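Local coordinates for protein phosphoglycerol transferase GacH (Streptococcus pyogenes MGAS5005, PDB 6DGM) that probably transfers sn-glycerol-1-phosphate onto streptococcal rhamnose polysaccharide, using the metal-binding, sulfatase-family domain at the C-terminal end of a membrane protein, at residues A[34-39]-A[322-327]; A[40-45]-A[261-266]; A[129-134]-A[195-200]; A[327-332]-A[376-381]. All blocks are in the same frame, centred on the assembly; numbering follows the deposited sequence.

Overall arrangement
After helix 11-29, the chain enters contact 1 at residues 34-39 and runs directly into strand 40-46, the first strand of contact 2. Residues 129-134 then meet 195-200 in contact 3, a loop with 60 residues between its segments, nested inside the loop that contact 2 closes when residues 261-266 pair with 40-45. Both lie inside the still larger loop closed by contact 1 at 322-327. Contact 4 follows in series, from the shared Ser327 to the C-terminal residues 376-381. Contact 2 lies in the central sheet, contact 3 joins the loops leading into its strands 135-139 and 200-204, contact 1 joins its approach to the end of helix 314-321, and contact 4 fastens the chain end to helix 328-339.

Contact 1. Residues A[34-39]-A[322-327]; sequences NNIADQ and TDSKVS. With CA (calcium ion), chain E.
Asn34 grips the turn at Thr322-Lys325 through both its backbone and its side chain. Its N donates to Asp323 O (2.9 Å) and its O accepts from Lys325 N (2.9 Å), forming a single bridge with Ser324 between them. With CG beside the backbone N (chi1 -62°), the amide reaches back along the turn, and ND2 meets Thr322 O at 2.8 Å, nearly straight at 170° and within the amide plane. On the buried flank, Ser324 OG donates to Thr322 OG1 at 2.8 Å, and the CD1 methyl of Ile36 closes over both hydroxyls; Thr322 OG1 also reaches Leu318 O. A water bridges Ile36 N and Lys325 O. Asp323, the first residue past helix 314-321 to leave helical angles, has positive phi, and two bonds run back into the last turn, a Schellman motif; its carbonyl is the one that Asn34 meets. Gln39 braces the other segment, its NE2 meeting Asn35 O from the opposite face to Asp38 N. Looser is the side of exposed Asn35 and partly exposed Lys325 and Asp323. Here the Lys325 amine turns to Arg32 O and Asn35 ND2 to Asp38 OD2. Asp323, its carboxylate almost perpendicular to the Asn34 amide, sends OD1 to the calcium ion (2.4 Å), which also binds Asp31 O and three waters; OD2 accepts from Lys33 N and one of those waters.

Contact 2. Residues A[40-45]-A[261-266]; sequences TVIYLL and KPITVV
Tyr43 and Val266 lie side by side and point the same way, the CG2 methyl of Val266 touching Tyr43 CE1 at 3.5 Å. Their strands run parallel, with axes 4.7 Å apart and inclined by 19°, so that paired residues send their side chains to a common face. Val41 and Thr264 share the face of Tyr43 and Val266; Thr40, Ile42, Ile263 and Val265 occupy the other. There Thr40 and Ile263 again point together, CB to CG1 at 4.0 Å, whereas Ile42 slants across its partners: with CG1 beside the backbone N (chi1 -61°) and the chain then extended, CD1 reaches Ile263 CG2 at 3.9 Å and Val265 CG2 at 4.2 Å. Lys261 crosses Thr40 at about a right angle, passing CE by OG1 (3.6 Å) on its way to Ser198 OG; Thr40 OG1 itself pairs with Gln199 N. Five backbone bonds, from Thr40 N to Pro262 O through Leu44 N to Val266 O (2.7 Å), lace the strands. This is the heart of the alkaline phosphatase-type sheet, and both strands lead toward manganese ligands, Glu47 and Asp270. Strand 200-204 flanks 40-46 and strand 290-297 flanks 263-269, while Leu318 of helix 314-321 packs against Val41, Tyr43 and Thr264 and helix 89-98 meets Tyr43 through Thr96.

Contact 3. Residues A[129-134]-A[195-200]; sequences FYQGKN and PSESQF
Glu197 comes first, crossing Asn134 and Lys133 at about right angles. Bent at chi2 (-72°), it offers OE1 to Asn134 ND2 at 2.9 Å, on the anti side and out of the carboxylate plane, while Lys133 NZ stands 3.9 Å from OE2, a long salt bridge. A water held by OE1 also serves Gln131 NE2 and Lys133 NZ. Next, Ser198 O lies at the edge of the Tyr130 ring and takes a water proton from the molecule that also accepts from Gln131 N and Asn134 ND2. Gln199 NE2 shares another water with Asn134 OD1, and its OE1 accepts from Asn194 N. At Phe200 the loops become sheet: its N donates to Asn134 O (2.9 Å), just where strands 135-139 and 200-204 start to run parallel, and its CB sits over a face of Tyr130, 3.9 Å from the ring centroid. Tyr130 OH binds Gln39 O. The Asn134 amide is thus held at both ends, whereas the Lys133-Glu197 attraction is probably weak and screened by water.

Contact 4. Residues A[327-332]-A[376-381]; sequences SPYYAL and KTFFKI
Phe379 turns its ring edge to the face of Tyr329 in a T-shaped pair, centroids 4.9 Å apart and planes at 61°, with CE1 3.5 Å from Tyr329 CG. Phe378, its ring swung away from its own backbone N (chi1 -174°), lies against the start of helix 328-339: CD1 meets Pro328 CB at 3.7 Å, CE2 meets Tyr329 CB, and Tyr329 N stands over the ring centre. That same N donates to Phe378 O at 3.0 Å. Behind this shell, a type I turn from Thr377 to Lys380 sets the two phenylalanines, and Ser327, the N-cap, accepts from Tyr330 N at 3.1 Å through OG. One water joins Ser327 OG to Phe379 O. Further out, Tyr329 OH bonds to Thr98 O, and Phe379 stacks on His124. The C-terminal tail therefore supplies an acceptor to an N-H of the first helical turn, which probably suits the positive end of the helix dipole, although the buried Ser327 N remains without a partner.

Contact 1. Residues A[34-39]-A[322-327]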
loop_
_atom_site.group_PDB
_atom_site.type_symbol
_atom_site.label_atom_id
_atom_site.label_comp_id
_atom_site.label_asym_id
_atom_site.label_seq_id
_atom_site.Cartn_x
_atom_site.Cartn_y
_atom_site.Cartn_z
ATOM N N ASN A 34 -1.930 2.138 -22.327
ATOM C CA ASN A 34 -2.061 3.391 -21.596
ATOM C C ASN A 34 -0.727 3.835 -21.010
ATOM O O ASN A 34 0.251 3.081 -20.972
ATOM C CB ASN A 34 -3.113 3.248 -20.490
ATOM C CG ASN A 34 -4.495 2.946 -21.043
ATOM O OD1 ASN A 34 -4.838 3.383 -22.137
ATOM N ND2 ASN A 34 -5.289 2.190 -20.292
ATOM N N ASN A 35 -0.710 5.090 -20.561
ATOM C CA ASN A 35 0.437 5.706 -19.911
ATOM C C ASN A 35 0.080 6.000 -18.464
ATOM O O ASN A 35 -0.958 6.609 -18.190
ATOM C CB ASN A 35 0.777 7.040 -20.570
ATOM C CG ASN A 35 1.005 6.911 -22.052
ATOM O OD1 ASN A 35 1.773 6.067 -22.501
ATOM N ND2 ASN A 35 0.323 7.749 -22.830
ATOM N N ILE A 36 0.956 5.600 -17.539
ATOM C CA ILE A 36 0.676 5.793 -16.118
ATOM C C ILE A 36 0.478 7.273 -15.802
ATOM O O ILE A 36 -0.393 7.639 -15.005
ATOM C CB ILE A 36 1.792 5.157 -15.279
ATOM C CG1 ILE A 36 1.373 5.057 -13.810
ATOM C CG2 ILE A 36 3.077 5.947 -15.424
ATOM C CD1 ILE A 36 0.157 4.177 -13.603
ATOM N N ALA A 37 1.248 8.145 -16.461
ATOM C CA ALA A 37 1.179 9.581 -16.223
ATOM C C ALA A 37 -0.106 10.217 -16.742
ATOM O O ALA A 37 -0.324 11.407 -16.495
ATOM C CB ALA A 37 2.383 10.272 -16.867
ATOM N N ASP A 38 -0.956 9.463 -17.440
ATOM C CA ASP A 38 -2.282 9.934 -17.823
ATOM C C ASP A 38 -3.338 9.629 -16.767
ATOM O O ASP A 38 -4.493 10.024 -16.928
ATOM C CB ASP A 38 -2.730 9.298 -19.143
ATOM C CG ASP A 38 -1.913 9.745 -20.327
ATOM O OD1 ASP A 38 -1.341 10.857 -20.301
ATOM O OD2 ASP A 38 -1.877 8.980 -21.305
ATOM N N GLN A 39 -2.977 8.919 -15.709
ATOM C CA GLN A 39 -3.895 8.535 -14.655
ATOM C C GLN A 39 -3.550 9.330 -13.401
ATOM O O GLN A 39 -2.373 9.465 -13.043
ATOM C CB GLN A 39 -3.723 7.055 -14.260
ATOM C CG GLN A 39 -3.166 6.136 -15.313
ATOM C CD GLN A 39 -4.205 5.704 -16.312
ATOM O OE1 GLN A 39 -5.373 5.514 -15.968
ATOM N NE2 GLN A 39 -3.787 5.542 -17.562
ATOM N N THR A 322 -4.426 -0.810 -14.856
ATOM C CA THR A 322 -4.664 0.312 -15.741
ATOM C C THR A 322 -4.116 0.101 -17.149
ATOM O O THR A 322 -4.223 1.017 -17.969
ATOM C CB THR A 322 -4.051 1.589 -15.165
ATOM O OG1 THR A 322 -2.630 1.456 -15.064
ATOM C CG2 THR A 322 -4.644 1.887 -13.799
ATOM N N ASP A 323 -3.528 -1.062 -17.442
ATOM C CA ASP A 323 -2.975 -1.372 -18.771
ATOM C C ASP A 323 -1.920 -0.350 -19.201
ATOM O O ASP A 323 -1.855 0.059 -20.365
ATOM C CB ASP A 323 -4.084 -1.509 -19.820
ATOM C CG ASP A 323 -3.687 -2.403 -20.974
ATOM O OD1 ASP A 323 -3.077 -3.463 -20.715
ATOM O OD2 ASP A 323 -4.007 -2.054 -22.127
ATOM N N SER A 324 -1.076 0.056 -18.253
ATOM C CA SER A 324 -0.055 1.067 -18.496
ATOM C C SER A 324 1.291 0.438 -18.844
ATOM O O SER A 324 1.666 -0.605 -18.302
ATOM C CB SER A 324 0.109 1.953 -17.257
ATOM O OG SER A 324 -1.077 2.694 -17.053
ATOM N N LYS A 325 2.013 1.091 -19.749
ATOM C CA LYS A 325 3.331 0.639 -20.149
ATOM C C LYS A 325 4.314 0.717 -18.986
ATOM O O LYS A 325 4.250 1.616 -18.142
ATOM C CB LYS A 325 3.818 1.490 -21.317
ATOM C CG LYS A 325 2.993 1.307 -22.578
ATOM C CD LYS A 325 3.407 2.320 -23.640
ATOM C CE LYS A 325 2.411 2.364 -24.805
ATOM N NZ LYS A 325 2.373 1.082 -25.537
ATOM N N VAL A 326 5.259 -0.228 -18.976
ATOM C CA VAL A 326 6.174 -0.409 -17.856
ATOM C C VAL A 326 7.585 0.019 -18.227
ATOM O O VAL A 326 7.982 0.009 -19.398
ATOM C CB VAL A 326 6.170 -1.863 -17.320
ATOM C CG1 VAL A 326 4.806 -2.227 -16.776
ATOM C CG2 VAL A 326 6.608 -2.850 -18.400
ATOM N N SER A 327 8.345 0.390 -17.209
ATOM C CA SER A 327 9.794 0.436 -17.305
ATOM C C SER A 327 10.360 -0.967 -17.106
ATOM O O SER A 327 9.662 -1.874 -16.630
ATOM C CB SER A 327 10.345 1.317 -16.190
ATOM O OG SER A 327 9.927 0.788 -14.930
HETATM CA CA CA E . -3.581 -5.107 -22.411
HETATM O O HOH W 1 3.056 4.079 -18.610
HETATM O O HOH W 2 -4.145 -3.751 -24.390
HETATM O O HOH W 3 -1.524 -6.449 -21.316
HETATM O O HOH W 4 -4.252 -7.212 -24.014
#

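Contact 2. Residues A[40-45]-A[261-266]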
loop_
_atom_site.group_PDB
_atom_site.type_symbol
_atom_site.label_atom_id
_atom_site.label_comp_id
_atom_site.label_asym_id
_atom_site.label_seq_id
_atom_site.Cartn_x
_atom_site.Cartn_y
_atom_site.Cartn_z
ATOM N N THR A 40 -4.571 9.805 -12.703
ATOM C CA THR A 40 -4.399 10.245 -11.323
ATOM C C THR A 40 -4.535 9.027 -10.420
ATOM O O THR A 40 -5.430 8.201 -10.600
ATOM C CB THR A 40 -5.410 11.329 -10.978
ATOM O OG1 THR A 40 -4.947 12.561 -11.559
ATOM C CG2 THR A 40 -5.603 11.498 -9.467
ATOM N N VAL A 41 -3.603 8.889 -9.498
ATOM C CA VAL A 41 -3.453 7.682 -8.700
ATOM C C VAL A 41 -3.444 8.075 -7.232
ATOM O O VAL A 41 -2.748 9.025 -6.842
ATOM C CB VAL A 41 -2.172 6.916 -9.081
ATOM C CG1 VAL A 41 -1.916 5.834 -8.076
ATOM C CG2 VAL A 41 -2.318 6.343 -10.508
ATOM N N ILE A 42 -4.234 7.359 -6.435
ATOM C CA ILE A 42 -4.359 7.583 -4.999
ATOM C C ILE A 42 -3.971 6.293 -4.287
ATOM O O ILE A 42 -4.628 5.264 -4.476
ATOM C CB ILE A 42 -5.790 7.987 -4.617
ATOM C CG1 ILE A 42 -6.197 9.289 -5.319
ATOM C CG2 ILE A 42 -5.892 8.130 -3.100
ATOM C CD1 ILE A 42 -7.707 9.521 -5.362
ATOM N N TYR A 43 -2.907 6.336 -3.494
ATOM C CA TYR A 43 -2.537 5.223 -2.626
ATOM C C TYR A 43 -3.137 5.523 -1.262
ATOM O O TYR A 43 -2.779 6.522 -0.637
ATOM C CB TYR A 43 -1.022 5.052 -2.522
ATOM C CG TYR A 43 -0.365 4.289 -3.651
ATOM C CD1 TYR A 43 -1.006 4.107 -4.869
ATOM C CD2 TYR A 43 0.910 3.765 -3.504
ATOM C CE1 TYR A 43 -0.389 3.414 -5.905
ATOM C CE2 TYR A 43 1.529 3.072 -4.527
ATOM C CZ TYR A 43 0.884 2.898 -5.718
ATOM O OH TYR A 43 1.498 2.197 -6.742
ATOM N N LEU A 44 -4.075 4.693 -0.831
ATOM C CA LEU A 44 -4.906 4.967 0.346
ATOM C C LEU A 44 -4.618 3.866 1.358
ATOM O O LEU A 44 -5.165 2.764 1.265
ATOM C CB LEU A 44 -6.367 4.976 -0.062
ATOM C CG LEU A 44 -7.380 5.696 0.835
ATOM C CD1 LEU A 44 -7.297 5.178 2.256
ATOM C CD2 LEU A 44 -7.176 7.184 0.813
ATOM N N LEU A 45 -3.717 4.152 2.293
ATOM C CA LEU A 45 -3.424 3.266 3.414
ATOM C C LEU A 45 -4.506 3.513 4.453
ATOM O O LEU A 45 -4.568 4.592 5.044
ATOM C CB LEU A 45 -2.029 3.562 3.947
ATOM C CG LEU A 45 -1.470 2.626 5.029
ATOM C CD1 LEU A 45 0.021 2.868 5.268
ATOM C CD2 LEU A 45 -2.255 2.745 6.356
ATOM N N LYS A 261 -11.718 12.677 -15.154
ATOM C CA LYS A 261 -10.284 12.391 -15.163
ATOM C C LYS A 261 -10.149 10.916 -14.825
ATOM O O LYS A 261 -10.835 10.451 -13.903
ATOM C CB LYS A 261 -9.570 13.215 -14.079
ATOM C CG LYS A 261 -8.081 12.900 -13.916
ATOM C CD LYS A 261 -7.235 13.447 -15.073
ATOM C CE LYS A 261 -5.801 12.931 -14.988
ATOM N NZ LYS A 261 -4.965 13.440 -16.120
ATOM N N PRO A 262 -9.299 10.148 -15.516
ATOM C CA PRO A 262 -9.069 8.762 -15.076
ATOM C C PRO A 262 -8.370 8.754 -13.721
ATOM O O PRO A 262 -7.297 9.347 -13.559
ATOM C CB PRO A 262 -8.195 8.153 -16.182
ATOM C CG PRO A 262 -7.837 9.260 -17.099
ATOM C CD PRO A 262 -8.675 10.446 -16.816
ATOM N N ILE A 263 -8.986 8.090 -12.741
ATOM C CA ILE A 263 -8.492 8.041 -11.367
ATOM C C ILE A 263 -8.485 6.587 -10.923
ATOM O O ILE A 263 -9.486 5.885 -11.088
ATOM C CB ILE A 263 -9.387 8.881 -10.428
ATOM C CG1 ILE A 263 -9.316 10.369 -10.798
ATOM C CG2 ILE A 263 -8.982 8.672 -8.985
ATOM C CD1 ILE A 263 -10.361 11.240 -10.106
ATOM N N THR A 264 -7.371 6.136 -10.338
ATOM C CA THR A 264 -7.300 4.787 -9.773
ATOM C C THR A 264 -6.866 4.881 -8.319
ATOM O O THR A 264 -5.968 5.653 -7.986
ATOM C CB THR A 264 -6.369 3.876 -10.586
ATOM O OG1 THR A 264 -6.893 3.721 -11.913
ATOM C CG2 THR A 264 -6.272 2.486 -9.970
ATOM N N VAL A 265 -7.547 4.124 -7.467
ATOM C CA VAL A 265 -7.282 4.063 -6.034
ATOM C C VAL A 265 -6.719 2.684 -5.711
ATOM O O VAL A 265 -7.313 1.659 -6.074
ATOM C CB VAL A 265 -8.565 4.294 -5.219
ATOM C CG1 VAL A 265 -8.280 4.179 -3.730
ATOM C CG2 VAL A 265 -9.210 5.651 -5.548
ATOM N N VAL A 266 -5.583 2.662 -5.021
ATOM C CA VAL A 266 -5.042 1.459 -4.401
ATOM C C VAL A 266 -5.356 1.584 -2.913
ATOM O O VAL A 266 -4.793 2.437 -2.230
ATOM C CB VAL A 266 -3.534 1.326 -4.634
ATOM C CG1 VAL A 266 -3.009 0.065 -3.966
ATOM C CG2 VAL A 266 -3.201 1.330 -6.130
#

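Contact 3. Residues A[129-134]-A[195-200]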
loop_
_atom_site.group_PDB
_atom_site.type_symbol
_atom_site.label_atom_id
_atom_site.label_comp_id
_atom_site.label_asym_id
_atom_site.label_seq_id
_atom_site.Cartn_x
_atom_site.Cartn_y
_atom_site.Cartn_z
ATOM N N PHE A 129 6.852 9.730 -11.746
ATOM C CA PHE A 129 6.272 9.950 -13.063
ATOM C C PHE A 129 5.331 11.143 -13.103
ATOM O O PHE A 129 4.881 11.517 -14.191
ATOM C CB PHE A 129 5.550 8.676 -13.502
ATOM C CG PHE A 129 6.457 7.472 -13.540
ATOM C CD1 PHE A 129 7.376 7.316 -14.553
ATOM C CD2 PHE A 129 6.406 6.530 -12.538
ATOM C CE1 PHE A 129 8.222 6.217 -14.576
ATOM C CE2 PHE A 129 7.239 5.445 -12.547
ATOM C CZ PHE A 129 8.148 5.280 -13.565
ATOM N N TYR A 130 5.060 11.748 -11.950
ATOM C CA TYR A 130 4.191 12.904 -11.815
ATOM C C TYR A 130 5.039 14.143 -11.571
ATOM O O TYR A 130 6.126 14.064 -10.992
ATOM C CB TYR A 130 3.223 12.667 -10.633
ATOM C CG TYR A 130 2.335 11.486 -10.931
ATOM C CD1 TYR A 130 2.753 10.199 -10.674
ATOM C CD2 TYR A 130 1.091 11.665 -11.512
ATOM C CE1 TYR A 130 1.968 9.109 -10.987
ATOM C CE2 TYR A 130 0.285 10.574 -11.829
ATOM C CZ TYR A 130 0.732 9.299 -11.559
ATOM O OH TYR A 130 -0.050 8.201 -11.870
ATOM N N GLN A 131 4.550 15.284 -12.039
ATOM C CA GLN A 131 5.198 16.547 -11.721
ATOM C C GLN A 131 5.235 16.741 -10.209
ATOM O O GLN A 131 4.309 16.352 -9.492
ATOM C CB GLN A 131 4.429 17.692 -12.365
ATOM C CG GLN A 131 4.423 17.609 -13.893
ATOM C CD GLN A 131 3.590 18.681 -14.531
ATOM O OE1 GLN A 131 3.889 19.876 -14.412
ATOM N NE2 GLN A 131 2.528 18.270 -15.227
ATOM N N GLY A 132 6.316 17.349 -9.725
ATOM C CA GLY A 132 6.424 17.628 -8.311
ATOM C C GLY A 132 5.238 18.399 -7.762
ATOM O O GLY A 132 4.739 18.096 -6.670
ATOM N N LYS A 133 4.765 19.407 -8.515
ATOM C CA LYS A 133 3.597 20.184 -8.108
ATOM C C LYS A 133 2.337 19.336 -7.935
ATOM O O LYS A 133 1.369 19.796 -7.299
ATOM C CB LYS A 133 3.314 21.308 -9.125
ATOM C CG LYS A 133 2.740 20.850 -10.442
ATOM C CD LYS A 133 2.398 22.034 -11.342
ATOM C CE LYS A 133 1.832 21.548 -12.647
ATOM N NZ LYS A 133 1.593 22.688 -13.574
ATOM N N ASN A 134 2.310 18.121 -8.484
ATOM C CA ASN A 134 1.129 17.265 -8.458
ATOM C C ASN A 134 1.298 16.050 -7.562
ATOM O O ASN A 134 0.532 15.084 -7.675
ATOM C CB ASN A 134 0.771 16.841 -9.885
ATOM C CG ASN A 134 0.249 17.994 -10.706
ATOM O OD1 ASN A 134 -0.423 18.892 -10.188
ATOM N ND2 ASN A 134 0.570 17.990 -11.991
ATOM N N PRO A 195 -8.907 17.996 -12.130
ATOM C CA PRO A 195 -9.032 17.206 -13.364
ATOM C C PRO A 195 -8.138 17.657 -14.503
ATOM O O PRO A 195 -7.993 16.912 -15.481
ATOM C CB PRO A 195 -10.516 17.355 -13.749
ATOM C CG PRO A 195 -11.205 17.920 -12.552
ATOM C CD PRO A 195 -10.181 18.639 -11.731
ATOM N N SER A 196 -7.568 18.865 -14.437
ATOM C CA SER A 196 -6.662 19.354 -15.469
ATOM C C SER A 196 -5.238 18.849 -15.286
ATOM O O SER A 196 -4.371 19.169 -16.114
ATOM C CB SER A 196 -6.629 20.876 -15.449
ATOM O OG SER A 196 -7.906 21.396 -15.762
ATOM N N GLU A 197 -4.981 18.085 -14.231
ATOM C CA GLU A 197 -3.652 17.575 -13.946
ATOM C C GLU A 197 -3.729 16.078 -13.667
ATOM O O GLU A 197 -4.770 15.549 -13.279
ATOM C CB GLU A 197 -3.051 18.246 -12.705
ATOM C CG GLU A 197 -2.953 19.754 -12.775
ATOM C CD GLU A 197 -1.883 20.254 -13.718
ATOM O OE1 GLU A 197 -0.874 19.546 -13.960
ATOM O OE2 GLU A 197 -2.045 21.385 -14.238
ATOM N N SER A 198 -2.604 15.405 -13.869
ATOM C CA SER A 198 -2.400 14.048 -13.371
ATOM C C SER A 198 -1.678 14.145 -12.037
ATOM O O SER A 198 -0.567 14.694 -11.958
ATOM C CB SER A 198 -1.577 13.223 -14.363
ATOM O OG SER A 198 -2.336 12.969 -15.531
ATOM N N GLN A 199 -2.311 13.614 -10.986
ATOM C CA GLN A 199 -1.829 13.762 -9.629
ATOM C C GLN A 199 -1.555 12.405 -8.994
ATOM O O GLN A 199 -2.182 11.396 -9.327
ATOM C CB GLN A 199 -2.860 14.514 -8.774
ATOM C CG GLN A 199 -3.145 15.921 -9.257
ATOM C CD GLN A 199 -4.380 16.486 -8.583
ATOM O OE1 GLN A 199 -5.480 15.967 -8.764
ATOM N NE2 GLN A 199 -4.196 17.520 -7.782
ATOM N N PHE A 200 -0.599 12.397 -8.071
ATOM C CA PHE A 200 -0.328 11.233 -7.236
ATOM C C PHE A 200 -0.537 11.618 -5.783
ATOM O O PHE A 200 0.101 12.553 -5.278
ATOM C CB PHE A 200 1.087 10.684 -7.424
ATOM C CG PHE A 200 1.369 9.532 -6.500
ATOM C CD1 PHE A 200 0.870 8.280 -6.798
ATOM C CD2 PHE A 200 2.049 9.721 -5.316
ATOM C CE1 PHE A 200 1.077 7.225 -5.949
ATOM C CE2 PHE A 200 2.248 8.663 -4.452
ATOM C CZ PHE A 200 1.760 7.416 -4.782
HETATM O O HOH W 5 1.830 15.377 -13.055
HETATM O O HOH W 6 0.545 20.648 -15.833
HETATM O O HOH W 7 -1.840 19.319 -7.811
#

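Contact 4. Residues A[327-332]-A[376-381]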
loop_
_atom_site.group_PDB
_atom_site.type_symbol
_atom_site.label_atom_id
_atom_site.label_comp_id
_atom_site.label_asym_id
_atom_site.label_seq_id
_atom_site.Cartn_x
_atom_site.Cartn_y
_atom_site.Cartn_z
ATOM N N SER A 327 8.345 0.390 -17.209
ATOM C CA SER A 327 9.794 0.436 -17.305
ATOM C C SER A 327 10.360 -0.967 -17.106
ATOM O O SER A 327 9.662 -1.874 -16.630
ATOM C CB SER A 327 10.345 1.317 -16.190
ATOM O OG SER A 327 9.927 0.788 -14.930
ATOM N N PRO A 328 11.626 -1.175 -17.447
ATOM C CA PRO A 328 12.266 -2.456 -17.107
ATOM C C PRO A 328 12.131 -2.809 -15.637
ATOM O O PRO A 328 11.839 -3.965 -15.301
ATOM C CB PRO A 328 13.722 -2.222 -17.527
ATOM C CG PRO A 328 13.615 -1.221 -18.699
ATOM C CD PRO A 328 12.509 -0.296 -18.244
ATOM N N TYR A 329 12.320 -1.830 -14.745
ATOM C CA TYR A 329 12.093 -2.049 -13.316
ATOM C C TYR A 329 10.698 -2.614 -13.049
ATOM O O TYR A 329 10.554 -3.617 -12.354
ATOM C CB TYR A 329 12.297 -0.722 -12.570
ATOM C CG TYR A 329 12.166 -0.769 -11.048
ATOM C CD1 TYR A 329 12.875 -1.698 -10.295
ATOM C CD2 TYR A 329 11.373 0.151 -10.366
ATOM C CE1 TYR A 329 12.766 -1.729 -8.907
ATOM C CE2 TYR A 329 11.266 0.138 -8.975
ATOM C CZ TYR A 329 11.964 -0.800 -8.259
ATOM O OH TYR A 329 11.876 -0.812 -6.885
ATOM N N TYR A 330 9.654 -1.991 -13.610
ATOM C CA TYR A 330 8.295 -2.492 -13.372
ATOM C C TYR A 330 7.984 -3.771 -14.141
ATOM O O TYR A 330 7.080 -4.510 -13.728
ATOM C CB TYR A 330 7.235 -1.386 -13.570
ATOM C CG TYR A 330 7.317 -0.354 -12.454
ATOM C CD1 TYR A 330 7.176 -0.728 -11.128
ATOM C CD2 TYR A 330 7.570 0.969 -12.729
ATOM C CE1 TYR A 330 7.293 0.204 -10.103
ATOM C CE2 TYR A 330 7.669 1.901 -11.734
ATOM C CZ TYR A 330 7.538 1.520 -10.424
ATOM O OH TYR A 330 7.652 2.480 -9.450
ATOM N N ALA A 331 8.737 -4.081 -15.208
ATOM C CA ALA A 331 8.655 -5.404 -15.820
ATOM C C ALA A 331 9.152 -6.478 -14.850
ATOM O O ALA A 331 8.498 -7.509 -14.656
ATOM C CB ALA A 331 9.458 -5.441 -17.128
ATOM N N LEU A 332 10.314 -6.256 -14.235
ATOM C CA LEU A 332 10.784 -7.154 -13.183
ATOM C C LEU A 332 9.748 -7.283 -12.074
ATOM O O LEU A 332 9.438 -8.389 -11.620
ATOM C CB LEU A 332 12.102 -6.642 -12.610
ATOM C CG LEU A 332 12.593 -7.242 -11.289
ATOM C CD1 LEU A 332 12.807 -8.732 -11.398
ATOM C CD2 LEU A 332 13.869 -6.540 -10.875
ATOM N N LYS A 376 20.755 3.595 -18.219
ATOM C CA LYS A 376 19.974 4.820 -18.115
ATOM C C LYS A 376 18.489 4.625 -18.369
ATOM O O LYS A 376 17.699 5.489 -17.984
ATOM C CB LYS A 376 20.461 5.853 -19.134
ATOM C CG LYS A 376 21.926 6.214 -19.035
ATOM C CD LYS A 376 22.256 6.865 -17.707
ATOM C CE LYS A 376 23.203 8.056 -17.889
ATOM N NZ LYS A 376 24.060 7.980 -19.082
ATOM N N THR A 377 18.083 3.549 -19.031
ATOM C CA THR A 377 16.666 3.330 -19.309
ATOM C C THR A 377 16.008 2.347 -18.348
ATOM O O THR A 377 14.819 2.050 -18.507
ATOM C CB THR A 377 16.478 2.872 -20.764
ATOM O OG1 THR A 377 17.101 1.598 -20.960
ATOM C CG2 THR A 377 17.095 3.888 -21.736
ATOM N N PHE A 378 16.727 1.864 -17.333
ATOM C CA PHE A 378 16.164 0.809 -16.500
ATOM C C PHE A 378 14.908 1.275 -15.772
ATOM O O PHE A 378 13.965 0.494 -15.575
ATOM C CB PHE A 378 17.178 0.318 -15.477
ATOM C CG PHE A 378 16.696 -0.872 -14.688
ATOM C CD1 PHE A 378 16.657 -2.130 -15.267
ATOM C CD2 PHE A 378 16.282 -0.732 -13.372
ATOM C CE1 PHE A 378 16.222 -3.232 -14.545
ATOM C CE2 PHE A 378 15.854 -1.821 -12.653
ATOM C CZ PHE A 378 15.818 -3.073 -13.242
ATOM N N PHE A 379 14.892 2.520 -15.314
ATOM C CA PHE A 379 13.744 3.043 -14.585
ATOM C C PHE A 379 12.843 3.902 -15.456
ATOM O O PHE A 379 11.861 4.470 -14.950
ATOM C CB PHE A 379 14.201 3.831 -13.358
ATOM C CG PHE A 379 14.891 2.982 -12.320
ATOM C CD1 PHE A 379 14.151 2.194 -11.446
ATOM C CD2 PHE A 379 16.274 2.972 -12.211
ATOM C CE1 PHE A 379 14.772 1.426 -10.483
ATOM C CE2 PHE A 379 16.913 2.189 -11.246
ATOM C CZ PHE A 379 16.170 1.415 -10.394
ATOM N N LYS A 380 13.153 4.026 -16.739
ATOM C CA LYS A 380 12.350 4.837 -17.644
ATOM C C LYS A 380 11.316 3.967 -18.350
ATOM O O LYS A 380 11.511 2.766 -18.546
ATOM C CB LYS A 380 13.247 5.543 -18.664
ATOM C CG LYS A 380 14.189 6.555 -18.025
ATOM C CD LYS A 380 15.085 7.248 -19.029
ATOM C CE LYS A 380 15.973 8.283 -18.343
ATOM N NZ LYS A 380 16.913 8.929 -19.310
ATOM N N ILE A 381 10.199 4.583 -18.715
ATOM C CA ILE A 381 9.113 3.830 -19.333
ATOM C C ILE A 381 9.504 3.440 -20.749
ATOM O O ILE A 381 9.577 4.290 -21.621
ATOM C CB ILE A 381 7.792 4.596 -19.312
ATOM C CG1 ILE A 381 7.412 4.972 -17.879
ATOM C CG2 ILE A 381 6.688 3.770 -19.971
ATOM C CD1 ILE A 381 6.775 3.878 -17.090
HETATM O O HOH W 8 10.681 2.727 -13.144
#